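Local coordinates for Xcc1710-like domain-containing protein (Bordetella parapertussis 12822, PDB 3CPK) that is of unknown function but belongs to the DUF498 family of Xcc1710-like domains, whose role in this bacterium has not been established, at residues 7-19 with 25-39. Sequence-based numbering, arbitrary orientation.
Sequences PATALNTVTAYGD and NQVRFSHAIAFAPEG
N12 meets the A36-G39 segment just before the three-stranded antiparallel meander 14-18, 21-24, 27-29, and so ties that sheet's lead-in to the residues just after strand 33-35, which belongs to the mixed five-stranded sheet. The N12 backbone N donates to P37 O at 2.7 Å, in the carbonyl plane and on a lone pair. With chi1 at -73°, CG stands beside the backbone N and anti to the carbonyl carbon, which directs the amide toward A36-G39. Starting from the backbone, CB rests obliquely against the F35 ring, 3.7 Å from CD1. CG comes to 3.7 Å from P37 O. At the tip, OD1 accepts a bond from a water that also donates to G39 O, while ND2 serves two carbonyls. A36 O lies 3.0 Å from ND2, only 3° out of the amide plane, whereas G39 O receives ND2 from above its carbonyl plane. These bonds fix the rotation of the buried amide. The F35 ring continues the packing: V14 CG2 touches its edge at CZ (4.0 Å), and Y130 of helix 123-135 meets it edge-to-face. Next to N12, L11 lays CG 4.0 Å from P37 CB. Within strand 14-18, T15 and A16 both face E23, a classic beta bulge; at the turn into strand 27-29, N25 N donates to T13 O, and T15 OG1 accepts a more bent bond from Q26 N, 2.9 Å long with 131° at the hydrogen.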
loop_
_atom_site.group_PDB
_atom_site.type_symbol
_atom_site.label_atom_id
_atom_site.label_comp_id
_atom_site.label_asym_id
_atom_site.label_seq_id
_atom_site.Cartn_x
_atom_site.Cartn_y
_atom_site.Cartn_z
ATOM N N PRO A 7 12.546 16.189 -13.585
ATOM C CA PRO A 7 12.745 17.442 -12.830
ATOM C C PRO A 7 12.058 17.321 -11.461
ATOM O O PRO A 7 12.489 16.528 -10.616
ATOM C CB PRO A 7 12.140 18.554 -13.671
ATOM C CG PRO A 7 11.026 17.811 -14.382
ATOM C CD PRO A 7 11.559 16.392 -14.659
ATOM N N ALA A 8 10.994 18.093 -11.245
ATOM C CA ALA A 8 10.261 18.048 -9.979
ATOM C C ALA A 8 8.930 17.308 -10.123
ATOM O O ALA A 8 7.859 17.911 -10.021
ATOM C CB ALA A 8 10.014 19.450 -9.478
ATOM N N THR A 9 9.024 15.998 -10.357
ATOM C CA THR A 9 7.883 15.098 -10.529
ATOM C C THR A 9 6.869 15.176 -9.386
ATOM O O THR A 9 7.248 15.107 -8.222
ATOM C CB THR A 9 8.363 13.624 -10.597
ATOM O OG1 THR A 9 9.488 13.518 -11.476
ATOM C CG2 THR A 9 7.251 12.721 -11.097
ATOM N N ALA A 10 5.583 15.293 -9.703
ATOM C CA ALA A 10 4.577 15.337 -8.641
ATOM C C ALA A 10 4.444 13.939 -8.025
ATOM O O ALA A 10 4.547 12.927 -8.719
ATOM C CB ALA A 10 3.254 15.798 -9.177
ATOM N N LEU A 11 4.222 13.889 -6.714
ATOM C CA LEU A 11 4.097 12.625 -6.004
ATOM C C LEU A 11 2.662 12.192 -5.721
ATOM O O LEU A 11 1.774 13.021 -5.510
ATOM C CB LEU A 11 4.859 12.695 -4.672
ATOM C CG LEU A 11 6.396 12.672 -4.577
ATOM C CD1 LEU A 11 7.053 12.392 -5.930
ATOM C CD2 LEU A 11 6.860 13.990 -3.998
ATOM N N ASN A 12 2.448 10.879 -5.708
ATOM C CA ASN A 12 1.140 10.323 -5.421
ATOM C C ASN A 12 0.782 10.576 -3.958
ATOM O O ASN A 12 1.517 10.223 -3.022
ATOM C CB ASN A 12 1.099 8.823 -5.734
ATOM C CG ASN A 12 1.085 8.543 -7.231
ATOM O OD1 ASN A 12 0.363 9.197 -7.990
ATOM N ND2 ASN A 12 1.874 7.559 -7.659
ATOM N N THR A 13 -0.382 11.178 -3.783
ATOM C CA THR A 13 -0.863 11.556 -2.485
ATOM C C THR A 13 -2.295 11.119 -2.213
ATOM O O THR A 13 -3.190 11.333 -3.043
ATOM C CB THR A 13 -0.754 13.081 -2.366
ATOM O OG1 THR A 13 0.614 13.460 -2.580
ATOM C CG2 THR A 13 -1.219 13.567 -1.005
ATOM N N VAL A 14 -2.496 10.493 -1.054
ATOM C CA VAL A 14 -3.817 10.064 -0.638
ATOM C C VAL A 14 -4.546 11.352 -0.265
ATOM O O VAL A 14 -4.254 11.992 0.747
ATOM C CB VAL A 14 -3.749 9.129 0.580
ATOM C CG1 VAL A 14 -5.115 9.042 1.239
ATOM C CG2 VAL A 14 -3.288 7.743 0.145
ATOM N N THR A 15 -5.495 11.728 -1.109
ATOM C CA THR A 15 -6.254 12.961 -0.947
ATOM C C THR A 15 -7.362 12.956 0.112
ATOM O O THR A 15 -7.530 13.918 0.850
ATOM C CB THR A 15 -6.860 13.371 -2.305
ATOM O OG1 THR A 15 -5.809 13.753 -3.195
ATOM C CG2 THR A 15 -7.805 14.537 -2.133
ATOM N N ALA A 16 -8.129 11.879 0.154
ATOM C CA ALA A 16 -9.211 11.748 1.109
ATOM C C ALA A 16 -9.429 10.261 1.311
ATOM O O ALA A 16 -8.934 9.442 0.540
ATOM C CB ALA A 16 -10.479 12.408 0.575
ATOM N N TYR A 17 -10.159 9.920 2.359
ATOM C CA TYR A 17 -10.447 8.531 2.682
ATOM C C TYR A 17 -11.935 8.512 2.927
ATOM O O TYR A 17 -12.490 9.465 3.469
ATOM C CB TYR A 17 -9.724 8.112 3.965
ATOM C CG TYR A 17 -8.547 8.993 4.330
ATOM C CD1 TYR A 17 -8.716 10.363 4.546
ATOM C CD2 TYR A 17 -7.260 8.468 4.428
ATOM C CE1 TYR A 17 -7.639 11.187 4.840
ATOM C CE2 TYR A 17 -6.170 9.288 4.726
ATOM C CZ TYR A 17 -6.370 10.645 4.926
ATOM O OH TYR A 17 -5.306 11.474 5.184
ATOM N N GLY A 18 -12.593 7.441 2.529
ATOM C CA GLY A 18 -14.015 7.389 2.760
ATOM C C GLY A 18 -14.488 5.993 3.043
ATOM O O GLY A 18 -13.742 5.030 2.904
ATOM N N ASP A 19 -15.738 5.891 3.464
ATOM C CA ASP A 19 -16.324 4.599 3.739
ATOM C C ASP A 19 -16.479 3.943 2.373
ATOM O O ASP A 19 -17.357 4.311 1.591
ATOM C CB ASP A 19 -17.690 4.769 4.406
ATOM C CG ASP A 19 -18.311 3.446 4.803
ATOM O OD1 ASP A 19 -17.732 2.386 4.470
ATOM O OD2 ASP A 19 -19.384 3.468 5.447
ATOM N N ASN A 25 -4.807 11.515 -5.313
ATOM C CA ASN A 25 -4.614 12.587 -6.281
ATOM C C ASN A 25 -5.972 13.133 -6.725
ATOM O O ASN A 25 -6.158 13.521 -7.886
ATOM C CB ASN A 25 -3.814 12.060 -7.485
ATOM C CG ASN A 25 -2.454 11.463 -7.081
ATOM O OD1 ASN A 25 -1.887 10.641 -7.797
ATOM N ND2 ASN A 25 -1.935 11.884 -5.938
ATOM N N GLN A 26 -6.918 13.151 -5.786
ATOM C CA GLN A 26 -8.271 13.650 -6.029
ATOM C C GLN A 26 -9.146 12.772 -6.926
ATOM O O GLN A 26 -10.092 13.244 -7.556
ATOM C CB GLN A 26 -8.202 15.080 -6.573
ATOM C CG GLN A 26 -7.744 16.076 -5.513
ATOM C CD GLN A 26 -7.675 17.507 -6.011
ATOM O OE1 GLN A 26 -8.426 17.909 -6.897
ATOM N NE2 GLN A 26 -6.784 18.291 -5.421
ATOM N N VAL A 27 -8.814 11.489 -6.978
ATOM C CA VAL A 27 -9.573 10.528 -7.760
ATOM C C VAL A 27 -9.918 9.352 -6.841
ATOM O O VAL A 27 -9.042 8.809 -6.168
ATOM C CB VAL A 27 -8.757 10.034 -8.965
ATOM C CG1 VAL A 27 -9.582 9.057 -9.794
ATOM C CG2 VAL A 27 -8.330 11.221 -9.803
ATOM N N ARG A 28 -11.194 8.974 -6.804
ATOM C CA ARG A 28 -11.647 7.872 -5.953
ATOM C C ARG A 28 -11.422 6.469 -6.500
ATOM O O ARG A 28 -11.644 6.197 -7.677
ATOM C CB ARG A 28 -13.141 7.990 -5.645
ATOM C CG ARG A 28 -13.527 9.034 -4.637
ATOM C CD ARG A 28 -14.964 8.803 -4.199
ATOM N NE ARG A 28 -15.467 9.936 -3.432
ATOM C CZ ARG A 28 -16.650 9.971 -2.832
ATOM N NH1 ARG A 28 -17.467 8.928 -2.901
ATOM N NH2 ARG A 28 -17.019 11.058 -2.174
ATOM N N PHE A 29 -11.004 5.578 -5.612
ATOM C CA PHE A 29 -10.792 4.189 -5.965
ATOM C C PHE A 29 -11.602 3.320 -5.015
ATOM O O PHE A 29 -11.571 3.514 -3.795
ATOM C CB PHE A 29 -9.314 3.829 -5.877
ATOM C CG PHE A 29 -8.472 4.533 -6.888
ATOM C CD1 PHE A 29 -8.057 5.844 -6.674
ATOM C CD2 PHE A 29 -8.113 3.896 -8.074
ATOM C CE1 PHE A 29 -7.306 6.521 -7.629
ATOM C CE2 PHE A 29 -7.359 4.562 -9.043
ATOM C CZ PHE A 29 -6.950 5.878 -8.817
ATOM N N SER A 30 -12.351 2.378 -5.578
ATOM C CA SER A 30 -13.157 1.482 -4.766
ATOM C C SER A 30 -12.708 0.035 -4.919
ATOM O O SER A 30 -13.329 -0.881 -4.389
ATOM C CB SER A 30 -14.643 1.645 -5.092
ATOM O OG SER A 30 -14.859 1.769 -6.479
ATOM N N HIS A 31 -11.625 -0.162 -5.658
ATOM C CA HIS A 31 -11.048 -1.485 -5.815
ATOM C C HIS A 31 -9.643 -1.334 -5.238
ATOM O O HIS A 31 -9.144 -0.215 -5.105
ATOM C CB HIS A 31 -11.005 -1.921 -7.286
ATOM C CG HIS A 31 -10.099 -1.101 -8.152
ATOM N ND1 HIS A 31 -10.472 0.114 -8.690
ATOM C CD2 HIS A 31 -8.847 -1.342 -8.606
ATOM C CE1 HIS A 31 -9.492 0.581 -9.441
ATOM N NE2 HIS A 31 -8.492 -0.285 -9.407
ATOM N N ALA A 32 -9.009 -2.443 -4.875
ATOM C CA ALA A 32 -7.679 -2.378 -4.284
ATOM C C ALA A 32 -6.652 -1.803 -5.246
ATOM O O ALA A 32 -6.698 -2.053 -6.448
ATOM C CB ALA A 32 -7.246 -3.754 -3.807
ATOM N N ILE A 33 -5.730 -1.023 -4.697
ATOM C CA ILE A 33 -4.679 -0.390 -5.475
ATOM C C ILE A 33 -3.333 -0.483 -4.758
ATOM O O ILE A 33 -3.248 -0.861 -3.590
ATOM C CB ILE A 33 -5.000 1.108 -5.734
ATOM C CG1 ILE A 33 -5.224 1.826 -4.400
ATOM C CG2 ILE A 33 -6.237 1.227 -6.620
ATOM C CD1 ILE A 33 -5.531 3.303 -4.529
ATOM N N ALA A 34 -2.278 -0.146 -5.483
ATOM C CA ALA A 34 -0.931 -0.162 -4.936
ATOM C C ALA A 34 -0.184 0.943 -5.663
ATOM O O ALA A 34 -0.494 1.257 -6.812
ATOM C CB ALA A 34 -0.268 -1.515 -5.177
ATOM N N PHE A 35 0.780 1.558 -4.992
ATOM C CA PHE A 35 1.527 2.628 -5.623
ATOM C C PHE A 35 2.627 3.145 -4.735
ATOM O O PHE A 35 2.625 2.942 -3.523
ATOM C CB PHE A 35 0.586 3.785 -6.028
ATOM C CG PHE A 35 -0.145 4.422 -4.872
ATOM C CD1 PHE A 35 0.398 5.520 -4.208
ATOM C CD2 PHE A 35 -1.369 3.907 -4.435
ATOM C CE1 PHE A 35 -0.258 6.105 -3.134
ATOM C CE2 PHE A 35 -2.041 4.482 -3.357
ATOM C CZ PHE A 35 -1.484 5.585 -2.700
ATOM N N ALA A 36 3.572 3.810 -5.381
ATOM C CA ALA A 36 4.719 4.413 -4.735
ATOM C C ALA A 36 4.531 5.910 -4.924
ATOM O O ALA A 36 3.562 6.340 -5.548
ATOM C CB ALA A 36 5.993 3.948 -5.412
ATOM N N PRO A 37 5.432 6.728 -4.367
ATOM C CA PRO A 37 5.294 8.180 -4.526
ATOM C C PRO A 37 5.345 8.559 -6.006
ATOM O O PRO A 37 4.584 9.408 -6.486
ATOM C CB PRO A 37 6.485 8.718 -3.741
ATOM C CG PRO A 37 6.612 7.715 -2.645
ATOM C CD PRO A 37 6.470 6.408 -3.375
ATOM N N GLU A 38 6.258 7.911 -6.718
ATOM C CA GLU A 38 6.418 8.139 -8.135
ATOM C C GLU A 38 5.776 6.977 -8.878
ATOM O O GLU A 38 5.657 5.887 -8.328
ATOM C CB GLU A 38 7.902 8.245 -8.467
ATOM C CG GLU A 38 8.596 9.379 -7.726
ATOM C CD GLU A 38 10.000 9.640 -8.231
ATOM O OE1 GLU A 38 10.169 9.738 -9.466
ATOM O OE2 GLU A 38 10.927 9.760 -7.395
ATOM N N GLY A 39 5.338 7.222 -10.113
ATOM C CA GLY A 39 4.725 6.175 -10.913
ATOM C C GLY A 39 3.210 6.240 -10.929
ATOM O O GLY A 39 2.624 7.175 -10.390
HETATM O O HOH W 1 4.040 10.320 -9.598
HETATM O O HOH W 2 0.083 9.145 -10.540
#